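Local coordinates for Ras GTPase-activating-like protein IQGAP2 (Homo sapiens, PDB 5CJP) that probably binds Rho-family GTPases such as Cdc42 through its helical GAP-related domain, as IQGAP relatives do, without speeding up their GTP hydrolysis, at residues Y204-L209 / N231-R236; T221-L226 / E303-F308; Q275-N280 / S298-E303. One frame throughout, in Å; residues are numbered along the deposited sequence.

Contact 1: residues Y204-L209 / N231-R236; sequences YIAKVL and NLLYYR
Leu232 carries its CG anti to the backbone N (chi1 166°), which runs the chain out from helix 222-243 and brings CD2 onto Ala206 of helix 200-216. Leu209 has the same first torsion (chi1 168°), and its own CD2 comes to 4.0 Å from Leu232 CD2, the two leucines sliding past each other in opposite directions. One methyl thus does most of the work: Leu232 CD2 lies 3.7 Å from Ala206 CA and 3.9 Å from Ala206 CB, above the backbone that this small residue leaves accessible. At the flank, Leu233 CD2 reaches Ala206 CB at 4.3 Å, while Ile205 CG2 stays at the limit of contact, 4.5 Å from Leu232 CD2. No hydrogen bond crosses, every side-chain contact is between apolar groups, and all five touching residues are buried. The segment axes approach to 10.5 Å at 123°, so these two segments run neither parallel nor fully antiparallel.

Arg236 N bonds Asn231 O, five residues back, giving the second helix a wider pi-type turn just here. On the side of this turn turned from Ala206, Tyr235 stacks on an aromatic side chain of another protein's chain. Val98 of helix 92-102 also packs on Leu232, and Leu72 of helix 58-79 on Ile205, as in the hydrophobic core of the all-helical Ras-GAP fold.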
# COMPACT_ATOMS: atom_id res chain seq x y z
N TYR E 204 19.65 -2.21 27.70
CA TYR E 204 20.78 -3.10 27.52
C TYR E 204 21.96 -2.42 26.82
O TYR E 204 23.10 -2.61 27.22
CB TYR E 204 20.35 -4.34 26.75
CG TYR E 204 21.50 -5.23 26.40
CD1 TYR E 204 22.30 -5.80 27.40
CD2 TYR E 204 21.85 -5.46 25.08
CE1 TYR E 204 23.42 -6.57 27.08
CE2 TYR E 204 22.96 -6.23 24.75
CZ TYR E 204 23.75 -6.77 25.75
OH TYR E 204 24.87 -7.50 25.41
N ILE E 205 21.68 -1.63 25.80
CA ILE E 205 22.76 -0.96 25.11
C ILE E 205 23.40 0.10 26.02
O ILE E 205 24.61 0.34 25.94
CB ILE E 205 22.27 -0.32 23.80
CG1 ILE E 205 21.90 -1.43 22.80
CG2 ILE E 205 23.33 0.57 23.21
CD1 ILE E 205 23.04 -2.30 22.40
N ALA E 206 22.60 0.72 26.88
CA ALA E 206 23.13 1.70 27.81
C ALA E 206 24.11 0.94 28.70
O ALA E 206 25.19 1.43 29.03
CB ALA E 206 22.02 2.30 28.65
N LYS E 207 23.73 -0.27 29.09
CA LYS E 207 24.59 -1.11 29.91
C LYS E 207 25.88 -1.43 29.15
O LYS E 207 26.97 -1.22 29.66
CB LYS E 207 23.88 -2.41 30.27
CG LYS E 207 24.77 -3.42 30.97
CD LYS E 207 23.95 -4.61 31.40
CE LYS E 207 24.83 -5.78 31.73
NZ LYS E 207 23.97 -6.89 32.18
N VAL E 208 25.74 -1.95 27.93
CA VAL E 208 26.91 -2.25 27.10
C VAL E 208 27.78 -1.02 26.97
O VAL E 208 28.99 -1.09 27.13
CB VAL E 208 26.50 -2.66 25.69
CG1 VAL E 208 27.70 -2.51 24.74
CG2 VAL E 208 25.99 -4.09 25.69
N LEU E 209 27.15 0.10 26.64
CA LEU E 209 27.86 1.35 26.47
C LEU E 209 28.69 1.68 27.70
O LEU E 209 29.90 1.88 27.61
CB LEU E 209 26.85 2.47 26.19
CG LEU E 209 27.34 3.92 26.26
CD1 LEU E 209 28.58 4.07 25.43
CD2 LEU E 209 26.26 4.87 25.78
N ASN E 231 23.33 10.74 28.33
CA ASN E 231 23.32 11.38 27.02
C ASN E 231 22.47 10.53 26.09
O ASN E 231 21.69 11.05 25.31
CB ASN E 231 24.73 11.47 26.47
CG ASN E 231 24.76 11.91 25.01
OD1 ASN E 231 24.50 13.06 24.69
ND2 ASN E 231 25.06 10.97 24.12
N LEU E 232 22.63 9.22 26.19
CA LEU E 232 21.88 8.27 25.37
C LEU E 232 20.40 8.24 25.73
O LEU E 232 19.54 8.44 24.88
CB LEU E 232 22.45 6.86 25.53
CG LEU E 232 21.60 5.69 25.01
CD1 LEU E 232 21.38 5.80 23.49
CD2 LEU E 232 22.29 4.37 25.35
N LEU E 233 20.13 7.99 27.00
CA LEU E 233 18.76 7.89 27.50
C LEU E 233 17.98 9.18 27.51
O LEU E 233 16.79 9.19 27.19
CB LEU E 233 18.76 7.29 28.90
CG LEU E 233 19.38 5.90 28.99
CD1 LEU E 233 19.25 5.40 30.41
CD2 LEU E 233 18.68 4.95 28.02
N TYR E 234 18.64 10.27 27.87
CA TYR E 234 17.96 11.54 27.93
C TYR E 234 18.09 12.49 26.75
O TYR E 234 17.13 12.72 26.03
CB TYR E 234 18.31 12.30 29.22
CG TYR E 234 17.35 13.44 29.42
CD1 TYR E 234 16.02 13.19 29.70
CD2 TYR E 234 17.72 14.75 29.12
CE1 TYR E 234 15.05 14.21 29.65
CE2 TYR E 234 16.77 15.77 29.06
CZ TYR E 234 15.44 15.49 29.32
OH TYR E 234 14.49 16.47 29.18
N TYR E 235 19.27 13.07 26.56
CA TYR E 235 19.46 14.04 25.49
C TYR E 235 19.17 13.48 24.10
O TYR E 235 18.65 14.16 23.24
CB TYR E 235 20.89 14.59 25.50
CG TYR E 235 21.10 15.74 24.55
CD1 TYR E 235 20.61 17.01 24.83
CD2 TYR E 235 21.76 15.55 23.33
CE1 TYR E 235 20.77 18.05 23.95
CE2 TYR E 235 21.93 16.59 22.43
CZ TYR E 235 21.43 17.84 22.75
OH TYR E 235 21.59 18.89 21.86
N ARG E 236 19.52 12.22 23.90
CA ARG E 236 19.33 11.59 22.61
C ARG E 236 17.97 10.89 22.43
O ARG E 236 17.29 11.10 21.42
CB ARG E 236 20.49 10.61 22.38
CG ARG E 236 21.47 11.06 21.29
CD ARG E 236 20.75 10.94 19.94
NE ARG E 236 21.61 10.89 18.75
CZ ARG E 236 22.83 10.37 18.70
NH1 ARG E 236 23.40 9.85 19.78
NH2 ARG E 236 23.46 10.31 17.54

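Contact 2: residues T221-L226 / E303-F308; sequences TEDELL and EFRKYF
Leu226 and Arg305 meet where the first turn of helix 222-243, closed by a capping box, crosses helix 294-311, the short segments at 78°. In that box the N-cap Thr221 accepts a weak bond from Glu224 N through OG1, 3.3 Å away, and the Glu224 carboxylate in turn takes the Thr221 N-H, a bond modelled too short for its length to be read closely.

The tight half is built on Leu226, which is buried and packs on the guanidinium and on Phe308. Leu226 CD1 lies over one face of the Arg305 guanidinium, offset toward its rim and 3.9 Å from Arg305 NE, and the two side chains cross at about a right angle. The other methyl, Leu226 CD2, is 4.3 Å from Phe308 CB. Val229, Tyr234 and Ala278 pack around Phe308 and continue this core inward.

The outer half is polar and more loosely held, with Glu222, Asp223 and Arg305 all partly exposed. Arg305 extends with CG anti to the backbone N (chi1 -176°) and bends at its second torsion, which lays the guanidinium edge against Asp223. A salt bridge follows, though the modelled NH1-OD1 separation is improbably short and its exact value doubtful. The carboxylate stands 75° from the guanidinium plane, and one oxygen is used: Arg305 NH2 adds only a weak bond to Asp223 OD1, at 3.2 Å. Glu222 OE1 stays 4.6 Å from Arg305 NH2, so any attraction is probably long-range. Back on the buried side, Leu226 O comes obliquely to the Phe308 ring, 3.6 Å from Phe308 CD1.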
# COMPACT_ATOMS: atom_id res chain seq x y z
N THR E 221 35.09 8.17 36.21
CA THR E 221 34.28 8.06 37.42
C THR E 221 32.80 7.75 37.16
O THR E 221 32.28 8.02 36.09
CB THR E 221 34.35 9.36 38.25
OG1 THR E 221 33.76 10.43 37.51
CG2 THR E 221 35.80 9.71 38.58
N GLU E 222 32.15 7.16 38.16
CA GLU E 222 30.73 6.83 38.09
C GLU E 222 29.99 8.02 37.50
O GLU E 222 29.09 7.87 36.67
CB GLU E 222 30.20 6.55 39.50
CG GLU E 222 28.79 6.00 39.58
CD GLU E 222 28.71 4.54 39.21
OE1 GLU E 222 27.64 3.93 39.43
OE2 GLU E 222 29.71 3.99 38.69
N ASP E 223 30.40 9.22 37.92
CA ASP E 223 29.78 10.45 37.45
C ASP E 223 29.96 10.68 35.97
O ASP E 223 29.02 11.12 35.30
CB ASP E 223 30.34 11.64 38.23
CG ASP E 223 29.76 11.75 39.62
OD1 ASP E 223 28.99 10.85 40.03
OD2 ASP E 223 30.07 12.75 40.31
N GLU E 224 31.15 10.42 35.45
CA GLU E 224 31.43 10.62 34.04
C GLU E 224 30.68 9.56 33.25
O GLU E 224 30.01 9.86 32.27
CB GLU E 224 32.93 10.50 33.76
CG GLU E 224 33.80 11.33 34.69
CD GLU E 224 35.29 11.07 34.49
OE1 GLU E 224 35.85 11.56 33.49
OE2 GLU E 224 35.89 10.37 35.34
N LEU E 225 30.78 8.32 33.69
CA LEU E 225 30.10 7.23 33.01
C LEU E 225 28.62 7.48 32.90
O LEU E 225 28.04 7.34 31.82
CB LEU E 225 30.31 5.92 33.76
CG LEU E 225 31.72 5.35 33.69
CD1 LEU E 225 31.84 4.23 34.73
CD2 LEU E 225 32.03 4.85 32.28
N LEU E 226 27.99 7.86 34.01
CA LEU E 226 26.56 8.11 34.00
C LEU E 226 26.15 9.32 33.15
O LEU E 226 25.01 9.41 32.69
CB LEU E 226 26.03 8.22 35.43
CG LEU E 226 26.20 6.91 36.22
CD1 LEU E 226 25.71 7.09 37.65
CD2 LEU E 226 25.42 5.78 35.57
N GLU E 303 18.30 12.84 41.04
CA GLU E 303 17.24 11.90 40.66
C GLU E 303 17.64 11.23 39.34
O GLU E 303 17.54 10.02 39.19
CB GLU E 303 15.90 12.61 40.50
CG GLU E 303 15.33 13.14 41.79
CD GLU E 303 13.92 13.69 41.61
OE1 GLU E 303 13.02 12.92 41.21
OE2 GLU E 303 13.72 14.89 41.88
N PHE E 304 18.09 12.05 38.38
CA PHE E 304 18.52 11.55 37.09
C PHE E 304 19.66 10.56 37.25
O PHE E 304 19.64 9.47 36.66
CB PHE E 304 18.98 12.70 36.22
CG PHE E 304 17.93 13.24 35.31
CD1 PHE E 304 17.87 14.60 35.01
CD2 PHE E 304 17.01 12.38 34.71
CE1 PHE E 304 16.92 15.10 34.11
CE2 PHE E 304 16.06 12.87 33.81
CZ PHE E 304 16.02 14.23 33.51
N ARG E 305 20.65 10.94 38.05
CA ARG E 305 21.81 10.10 38.30
C ARG E 305 21.39 8.73 38.81
O ARG E 305 21.93 7.71 38.39
CB ARG E 305 22.73 10.77 39.32
CG ARG E 305 24.01 10.02 39.57
CD ARG E 305 24.09 9.48 41.00
NE ARG E 305 25.28 8.65 41.20
CZ ARG E 305 26.53 9.06 40.98
NH1 ARG E 305 26.77 10.30 40.57
NH2 ARG E 305 27.54 8.21 41.15
N LYS E 306 20.41 8.71 39.70
CA LYS E 306 19.91 7.46 40.27
C LYS E 306 19.21 6.62 39.19
O LYS E 306 19.32 5.39 39.16
CB LYS E 306 18.95 7.75 41.42
CG LYS E 306 18.37 6.51 42.06
CD LYS E 306 17.38 6.86 43.15
CE LYS E 306 16.80 5.61 43.77
NZ LYS E 306 15.84 5.96 44.85
N TYR E 307 18.47 7.31 38.33
CA TYR E 307 17.71 6.73 37.23
C TYR E 307 18.64 6.06 36.21
O TYR E 307 18.47 4.89 35.89
CB TYR E 307 16.93 7.87 36.56
CG TYR E 307 16.15 7.51 35.34
CD1 TYR E 307 14.96 6.80 35.43
CD2 TYR E 307 16.57 7.94 34.08
CE1 TYR E 307 14.19 6.55 34.29
CE2 TYR E 307 15.81 7.69 32.94
CZ TYR E 307 14.62 7.00 33.05
OH TYR E 307 13.86 6.78 31.94
N PHE E 308 19.60 6.83 35.71
CA PHE E 308 20.57 6.34 34.73
C PHE E 308 21.31 5.11 35.23
O PHE E 308 21.49 4.14 34.49
CB PHE E 308 21.59 7.45 34.40
CG PHE E 308 20.97 8.68 33.80
CD1 PHE E 308 21.61 9.92 33.91
CD2 PHE E 308 19.75 8.61 33.13
CE1 PHE E 308 21.03 11.07 33.37
CE2 PHE E 308 19.16 9.76 32.59
CZ PHE E 308 19.80 11.00 32.71

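Contact 3: residues Q275-N280 / S298-E303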
# COMPACT_ATOMS: atom_id res chain seq x y z
N GLN E 275 18.07 19.21 30.58
CA GLN E 275 19.39 18.88 30.03
C GLN E 275 20.40 19.22 31.11
O GLN E 275 21.14 18.37 31.57
CB GLN E 275 19.72 19.73 28.81
CG GLN E 275 20.39 19.01 27.63
CD GLN E 275 21.47 17.99 27.99
OE1 GLN E 275 21.19 16.99 28.64
NE2 GLN E 275 22.71 18.23 27.54
N HIS E 276 20.39 20.49 31.51
CA HIS E 276 21.30 20.97 32.55
C HIS E 276 21.33 20.07 33.78
O HIS E 276 22.41 19.76 34.29
CB HIS E 276 20.90 22.39 32.96
CG HIS E 276 21.35 23.43 31.99
ND1 HIS E 276 22.53 24.12 32.13
CD2 HIS E 276 20.79 23.86 30.83
CE1 HIS E 276 22.69 24.93 31.10
NE2 HIS E 276 21.65 24.79 30.29
N ALA E 277 20.15 19.66 34.24
CA ALA E 277 20.06 18.79 35.41
C ALA E 277 20.72 17.46 35.11
O ALA E 277 21.54 16.98 35.89
CB ALA E 277 18.63 18.58 35.79
N ALA E 278 20.38 16.85 33.98
CA ALA E 278 20.95 15.56 33.62
C ALA E 278 22.46 15.63 33.46
O ALA E 278 23.17 14.65 33.70
CB ALA E 278 20.32 15.05 32.34
N SER E 279 22.96 16.79 33.05
CA SER E 279 24.39 16.97 32.85
C SER E 279 25.07 17.67 34.02
O SER E 279 26.23 18.06 33.92
CB SER E 279 24.64 17.73 31.55
OG SER E 279 23.97 18.98 31.54
N ASN E 280 24.34 17.81 35.13
CA ASN E 280 24.84 18.47 36.34
C ASN E 280 25.45 19.86 36.07
O ASN E 280 26.53 20.17 36.56
CB ASN E 280 25.88 17.58 37.03
CG ASN E 280 26.07 17.93 38.50
OD1 ASN E 280 25.53 18.93 39.00
ND2 ASN E 280 26.83 17.11 39.22
N SER E 298 20.17 20.74 41.09
CA SER E 298 21.02 19.78 41.79
C SER E 298 20.26 18.62 42.40
O SER E 298 20.82 17.55 42.62
CB SER E 298 21.82 20.49 42.89
OG SER E 298 22.54 21.58 42.36
N GLU E 299 18.98 18.82 42.70
CA GLU E 299 18.16 17.76 43.27
C GLU E 299 17.75 16.87 42.10
O GLU E 299 17.79 15.64 42.18
CB GLU E 299 16.91 18.33 43.94
CG GLU E 299 17.19 19.38 45.00
CD GLU E 299 15.91 19.92 45.64
OE1 GLU E 299 15.00 20.35 44.89
OE2 GLU E 299 15.82 19.91 46.89
N THR E 300 17.35 17.53 41.02
CA THR E 300 16.93 16.83 39.82
C THR E 300 18.05 15.98 39.25
O THR E 300 17.81 14.87 38.78
CB THR E 300 16.43 17.82 38.77
OG1 THR E 300 15.28 18.51 39.28
CG2 THR E 300 16.06 17.10 37.49
N TYR E 301 19.28 16.49 39.29
CA TYR E 301 20.42 15.73 38.80
C TYR E 301 20.54 14.45 39.63
O TYR E 301 20.71 13.36 39.09
CB TYR E 301 21.71 16.55 38.94
CG TYR E 301 22.95 15.69 38.82
CD1 TYR E 301 23.28 15.06 37.62
CD2 TYR E 301 23.76 15.44 39.94
CE1 TYR E 301 24.37 14.20 37.52
CE2 TYR E 301 24.86 14.58 39.86
CZ TYR E 301 25.15 13.96 38.64
OH TYR E 301 26.20 13.08 38.54
N GLN E 302 20.43 14.58 40.95
CA GLN E 302 20.52 13.43 41.83
C GLN E 302 19.46 12.39 41.49
O GLN E 302 19.69 11.19 41.63
CB GLN E 302 20.38 13.86 43.30
CG GLN E 302 21.59 14.60 43.86
CD GLN E 302 22.87 13.85 43.62
OE1 GLN E 302 22.92 12.63 43.77
NE2 GLN E 302 23.93 14.56 43.26
N GLU E 303 18.30 12.84 41.04
CA GLU E 303 17.24 11.90 40.66
C GLU E 303 17.64 11.23 39.34
O GLU E 303 17.54 10.02 39.19
CB GLU E 303 15.90 12.61 40.50
CG GLU E 303 15.33 13.14 41.79
CD GLU E 303 13.92 13.69 41.61
OE1 GLU E 303 13.02 12.92 41.21
OE2 GLU E 303 13.72 14.89 41.88
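The amide of Asn280 lies stacked on one face of the Tyr301 ring, the two planes only 18° apart although the side chains themselves run obliquely across each other. Asn280 CB sits almost straight above the ring, 3.7 Å from the Tyr301 centroid, a CH-pi contact. Farther along the same side chain, Asn280 ND2 is offset toward the rim of that face and stands 3.3 Å from Tyr301 CE2. The ring reaches this position because Tyr301 CG is anti to the backbone N (chi1 164°), which lays it alongside the end of helix 261-278.

Its edge meets backbone oxygens instead: Ala278 O lies near the ring plane, 3.9 Å from Tyr301 CD1, and Ala277 O sits beside CD1 and CB. These carbonyls belong to the last turn of a helix that ends in a Schellman motif. Asn280 N bonds Ala277 O at 3.0 Å, Lys281 N closes back on His276 O, and Asn280 is the C-prime residue with a positive phi of 51°, the reversal that swings its side chain over the tyrosine. Replacing Tyr301 by alanine removes the ring, and the Asn280 amide would probably be left free to turn, with a gap opened beside the helix terminus.

Beside the ring, Ala277 presents its CB to Thr300, whose CG2, anti to the backbone N, approaches Ala277 CB to 3.4 Å. The Thr300 hydroxyl serves its own helix, with OG1 bonded to Tyr296 O, so the methyl is the branch facing Ala277. Leu188 of helix 167-193 also packs on Thr300.

Helix 222-243 serves contacts 1 and 2, whose centres are 11 Å apart, and helix 294-311 serves contacts 2 and 3, 9 Å apart; contacts 1 and 3 lie 16 Å from each other. Along the chain, the segments of contacts 1 and 2 alternate, contact 3 falls wholly after contact 1, and it lies between the two ends of contact 2, meeting the second at Glu303. Phe304 and Phe308 join all three by packing on Tyr234 and Ala278. Asp223 OD1 approaches Tyr301 OH at 3.9 Å, a packing contact only. The result is one continuous helical core, with Tyr235 and Gln275 on its border touching another protein's chain, probably the bound GTPase.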